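Exopolygalacturonate lyase (Vibrio vulnificus, PDB 5A29) probably cleaves pectate-type polysaccharides by beta-elimination as a family 2 polysaccharide lyase, and carries a bound manganese ion. Local coordinates at residues Asn459-Leu470 with Phe488-Lys499. Sequence-based numbering, arbitrary orientation.
Sequences NMQLSSVSPMTL and FARAAADKLVEK
In the helical hairpin formed by helices 467-480 and 484-500, the loop leading into the first helix runs along the second in the same direction, then the chain doubles back and L470 drops as a knob into the hole formed by A489, A492, A493 and L496. Its CD2 lies over the backbone, 3.5 Å from A489 O, while CD1 touches both A493 CB and L496 CD2. L525 of helix 521-532 also touches L470 and A493.

V465 points at the helix and touches it with both methyls. With chi1 -65°, CG1 stands anti to the carbonyl carbon and meets A492 CB at 3.7 Å, leaving CG2 against A492 O and K495 CB. At the other end, the F488 ring lies against the loop. Its CE1 edge faces N459 O at 3.3 Å, near the ring plane, whereas L462 CD2 and T469 CG2 approach CZ and CE2 obliquely. M460, bent at chi2, brings SD to 3.6 Å from F488 CA.

Two lysines span the solvent-facing side. K499 NZ donates to S463 O at 2.9 Å, in the carbonyl plane with a C=O...N angle of 152°. K495 runs its CD past L462 O, then turns at chi4 (95°) to make a weak bond to M460 O and to reach a water shared with L462 O. Another water links N459 O to F488 O. The first helix starts with a capping box, in which S466 N donates to T469 OG1 at 2.9 Å and T469 N to S466 OG; both hydroxyls also bond the E414 carboxylate.

The small alanines thus let L470 and V465 sit close to the helix backbone, beside the bulkier F488 and L496. K499 supplies the firm direct bond to a loop carbonyl; K495 and two waters add a weak bond and bridges.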
loop_
_atom_site.group_PDB
_atom_site.type_symbol
_atom_site.label_atom_id
_atom_site.label_comp_id
_atom_site.label_asym_id
_atom_site.label_seq_id
_atom_site.Cartn_x
_atom_site.Cartn_y
_atom_site.Cartn_z
ATOM N N ASN A 459 -13.290 8.819 -23.866
ATOM C CA ASN A 459 -12.736 7.937 -24.914
ATOM C C ASN A 459 -13.206 6.507 -24.648
ATOM O O ASN A 459 -12.673 5.809 -23.774
ATOM C CB ASN A 459 -11.210 7.992 -24.817
ATOM C CG ASN A 459 -10.500 7.177 -25.901
ATOM O OD1 ASN A 459 -11.123 6.504 -26.753
ATOM N ND2 ASN A 459 -9.191 7.167 -25.807
ATOM N N MET A 460 -14.190 6.030 -25.413
ATOM C CA MET A 460 -14.715 4.673 -25.204
ATOM C C MET A 460 -13.869 3.595 -25.909
ATOM O O MET A 460 -14.183 2.418 -25.804
ATOM C CB MET A 460 -16.159 4.560 -25.730
ATOM C CG MET A 460 -17.073 5.621 -25.195
ATOM S SD MET A 460 -17.188 5.445 -23.385
ATOM C CE MET A 460 -18.088 6.975 -22.962
ATOM N N GLN A 461 -12.823 4.003 -26.616
ATOM C CA GLN A 461 -11.873 3.069 -27.219
ATOM C C GLN A 461 -10.531 3.081 -26.501
ATOM O O GLN A 461 -9.545 2.596 -27.051
ATOM C CB GLN A 461 -11.619 3.392 -28.735
ATOM C CG GLN A 461 -12.832 3.129 -29.646
ATOM C CD GLN A 461 -13.916 4.189 -29.477
ATOM O OE1 GLN A 461 -13.618 5.385 -29.347
ATOM N NE2 GLN A 461 -15.180 3.758 -29.442
ATOM N N LEU A 462 -10.455 3.631 -25.290
ATOM C CA LEU A 462 -9.151 3.749 -24.612
ATOM C C LEU A 462 -8.579 2.386 -24.448
ATOM O O LEU A 462 -9.228 1.531 -23.828
ATOM C CB LEU A 462 -9.358 4.370 -23.203
ATOM C CG LEU A 462 -8.073 4.538 -22.364
ATOM C CD1 LEU A 462 -7.027 5.439 -23.033
ATOM C CD2 LEU A 462 -8.529 5.142 -21.059
ATOM N N SER A 463 -7.388 2.131 -24.968
ATOM C CA SER A 463 -6.857 0.792 -24.839
ATOM C C SER A 463 -5.893 0.546 -23.683
ATOM O O SER A 463 -5.658 -0.578 -23.334
ATOM C CB SER A 463 -6.171 0.332 -26.126
ATOM O OG SER A 463 -5.080 1.173 -26.332
ATOM N N SER A 464 -5.358 1.554 -23.025
ATOM C CA SER A 464 -4.523 1.187 -21.875
ATOM C C SER A 464 -5.397 1.422 -20.673
ATOM O O SER A 464 -5.791 2.568 -20.387
ATOM C CB SER A 464 -3.236 1.997 -21.794
ATOM O OG SER A 464 -3.498 3.274 -22.330
ATOM N N VAL A 465 -5.793 0.327 -20.052
ATOM C CA VAL A 465 -6.694 0.403 -18.925
ATOM C C VAL A 465 -6.041 -0.313 -17.785
ATOM O O VAL A 465 -5.181 -1.207 -17.975
ATOM C CB VAL A 465 -8.113 -0.189 -19.263
ATOM C CG1 VAL A 465 -8.762 0.682 -20.340
ATOM C CG2 VAL A 465 -8.009 -1.613 -19.750
ATOM N N SER A 466 -6.486 -0.001 -16.578
ATOM C CA SER A 466 -5.968 -0.708 -15.415
ATOM C C SER A 466 -7.080 -0.801 -14.367
ATOM O O SER A 466 -8.134 -0.181 -14.545
ATOM C CB SER A 466 -4.803 0.100 -14.842
ATOM O OG SER A 466 -5.365 1.318 -14.390
ATOM N N PRO A 467 -6.860 -1.539 -13.266
ATOM C CA PRO A 467 -7.849 -1.474 -12.161
ATOM C C PRO A 467 -8.113 -0.023 -11.698
ATOM O O PRO A 467 -9.286 0.360 -11.328
ATOM C CB PRO A 467 -7.180 -2.322 -11.052
ATOM C CG PRO A 467 -6.301 -3.298 -11.830
ATOM C CD PRO A 467 -5.732 -2.448 -12.952
ATOM N N MET A 468 -7.055 0.805 -11.699
ATOM C CA MET A 468 -7.176 2.216 -11.297
ATOM C C MET A 468 -8.099 2.973 -12.240
ATOM O O MET A 468 -8.781 3.927 -11.775
ATOM C CB MET A 468 -5.827 2.936 -11.278
ATOM C CG MET A 468 -4.872 2.369 -10.238
ATOM S SD MET A 468 -5.599 2.488 -8.539
ATOM C CE MET A 468 -5.732 0.744 -8.311
ATOM N N THR A 469 -8.190 2.580 -13.525
ATOM C CA THR A 469 -9.167 3.239 -14.424
ATOM C C THR A 469 -10.570 3.075 -13.886
ATOM O O THR A 469 -11.396 4.045 -13.883
ATOM C CB THR A 469 -9.127 2.619 -15.868
ATOM O OG1 THR A 469 -7.747 2.559 -16.297
ATOM C CG2 THR A 469 -9.929 3.485 -16.817
ATOM N N LEU A 470 -10.868 1.839 -13.473
ATOM C CA LEU A 470 -12.231 1.497 -13.015
ATOM C C LEU A 470 -12.507 2.203 -11.662
ATOM O O LEU A 470 -13.588 2.757 -11.483
ATOM C CB LEU A 470 -12.426 -0.018 -12.796
ATOM C CG LEU A 470 -12.149 -0.946 -14.010
ATOM C CD1 LEU A 470 -12.760 -2.334 -13.718
ATOM C CD2 LEU A 470 -12.805 -0.320 -15.207
ATOM N N PHE A 488 -18.035 4.414 -19.974
ATOM C CA PHE A 488 -16.573 4.390 -20.031
ATOM C C PHE A 488 -15.981 3.253 -19.193
ATOM O O PHE A 488 -15.097 2.512 -19.676
ATOM C CB PHE A 488 -16.038 5.761 -19.558
ATOM C CG PHE A 488 -14.522 5.834 -19.475
ATOM C CD1 PHE A 488 -13.782 6.053 -20.607
ATOM C CD2 PHE A 488 -13.886 5.771 -18.205
ATOM C CE1 PHE A 488 -12.388 6.190 -20.556
ATOM C CE2 PHE A 488 -12.483 5.874 -18.128
ATOM C CZ PHE A 488 -11.735 6.090 -19.294
ATOM N N ALA A 489 -16.472 3.090 -17.960
ATOM C CA ALA A 489 -15.907 2.074 -17.096
ATOM C C ALA A 489 -16.243 0.670 -17.641
ATOM O O ALA A 489 -15.447 -0.243 -17.536
ATOM C CB ALA A 489 -16.491 2.212 -15.711
ATOM N N ARG A 490 -17.448 0.480 -18.123
ATOM C CA ARG A 490 -17.832 -0.837 -18.686
ATOM C C ARG A 490 -16.912 -1.214 -19.866
ATOM O O ARG A 490 -16.422 -2.365 -19.921
ATOM C CB ARG A 490 -19.299 -0.791 -19.226
ATOM C CG ARG A 490 -20.318 -0.940 -18.126
ATOM C CD ARG A 490 -21.707 -0.623 -18.729
ATOM N NE ARG A 490 -22.732 -1.469 -18.177
ATOM C CZ ARG A 490 -23.998 -1.081 -17.958
ATOM N NH1 ARG A 490 -24.388 0.169 -18.215
ATOM N NH2 ARG A 490 -24.875 -1.952 -17.471
ATOM N N ALA A 491 -16.668 -0.276 -20.778
ATOM C CA ALA A 491 -15.799 -0.554 -21.899
ATOM C C ALA A 491 -14.371 -0.874 -21.424
ATOM O O ALA A 491 -13.713 -1.825 -21.902
ATOM C CB ALA A 491 -15.771 0.638 -22.828
ATOM N N ALA A 492 -13.879 -0.052 -20.489
ATOM C CA ALA A 492 -12.569 -0.319 -19.880
ATOM C C ALA A 492 -12.518 -1.664 -19.185
ATOM O O ALA A 492 -11.464 -2.332 -19.271
ATOM C CB ALA A 492 -12.196 0.773 -18.884
ATOM N N ALA A 493 -13.552 -2.015 -18.391
ATOM C CA ALA A 493 -13.552 -3.304 -17.660
ATOM C C ALA A 493 -13.510 -4.483 -18.680
ATOM O O ALA A 493 -12.871 -5.495 -18.418
ATOM C CB ALA A 493 -14.796 -3.438 -16.797
ATOM N N ASP A 494 -14.233 -4.345 -19.791
ATOM C CA ASP A 494 -14.188 -5.431 -20.833
ATOM C C ASP A 494 -12.773 -5.625 -21.396
ATOM O O ASP A 494 -12.264 -6.760 -21.474
ATOM C CB ASP A 494 -15.162 -5.137 -21.965
ATOM C CG ASP A 494 -16.639 -5.339 -21.553
ATOM O OD1 ASP A 494 -16.948 -6.062 -20.538
ATOM O OD2 ASP A 494 -17.491 -4.820 -22.319
ATOM N N LYS A 495 -12.104 -4.518 -21.671
ATOM C CA LYS A 495 -10.678 -4.552 -22.046
ATOM C C LYS A 495 -9.771 -5.093 -20.990
ATOM O O LYS A 495 -8.860 -5.877 -21.295
ATOM C CB LYS A 495 -10.171 -3.194 -22.520
ATOM C CG LYS A 495 -10.630 -2.898 -23.921
ATOM C CD LYS A 495 -10.378 -1.480 -24.397
ATOM C CE LYS A 495 -11.178 -1.150 -25.676
ATOM N NZ LYS A 495 -12.488 -0.472 -25.394
ATOM N N LEU A 496 -10.034 -4.741 -19.721
ATOM C CA LEU A 496 -9.260 -5.282 -18.626
ATOM C C LEU A 496 -9.322 -6.827 -18.538
ATOM O O LEU A 496 -8.302 -7.489 -18.330
ATOM C CB LEU A 496 -9.671 -4.590 -17.281
ATOM C CG LEU A 496 -8.774 -4.883 -16.075
ATOM C CD1 LEU A 496 -7.421 -4.116 -16.252
ATOM C CD2 LEU A 496 -9.510 -4.278 -14.837
ATOM N N VAL A 497 -10.526 -7.404 -18.678
ATOM C CA VAL A 497 -10.671 -8.818 -18.615
ATOM C C VAL A 497 -9.978 -9.430 -19.844
ATOM O O VAL A 497 -9.179 -10.394 -19.740
ATOM C CB VAL A 497 -12.155 -9.205 -18.556
ATOM C CG1 VAL A 497 -12.318 -10.740 -18.775
ATOM C CG2 VAL A 497 -12.763 -8.743 -17.201
ATOM N N GLU A 498 -10.200 -8.822 -21.003
ATOM C CA GLU A 498 -9.592 -9.353 -22.225
ATOM C C GLU A 498 -8.057 -9.419 -22.148
ATOM O O GLU A 498 -7.499 -10.466 -22.465
ATOM C CB GLU A 498 -10.074 -8.567 -23.440
ATOM C CG GLU A 498 -9.320 -8.816 -24.731
ATOM C CD GLU A 498 -9.968 -8.027 -25.866
ATOM O OE1 GLU A 498 -9.926 -6.760 -25.821
ATOM O OE2 GLU A 498 -10.581 -8.663 -26.763
ATOM N N LYS A 499 -7.404 -8.396 -21.581
ATOM C CA LYS A 499 -5.933 -8.350 -21.459
ATOM C C LYS A 499 -5.338 -9.090 -20.248
ATOM O O LYS A 499 -4.271 -9.697 -20.366
ATOM C CB LYS A 499 -5.432 -6.895 -21.445
ATOM C CG LYS A 499 -5.730 -6.117 -22.719
ATOM C CD LYS A 499 -5.021 -4.748 -22.722
ATOM C CE LYS A 499 -5.383 -3.817 -21.528
ATOM N NZ LYS A 499 -4.648 -2.485 -21.434
HETATM O O HOH W 1 -13.375 3.181 -22.051
HETATM O O HOH W 2 -11.753 1.058 -23.096
#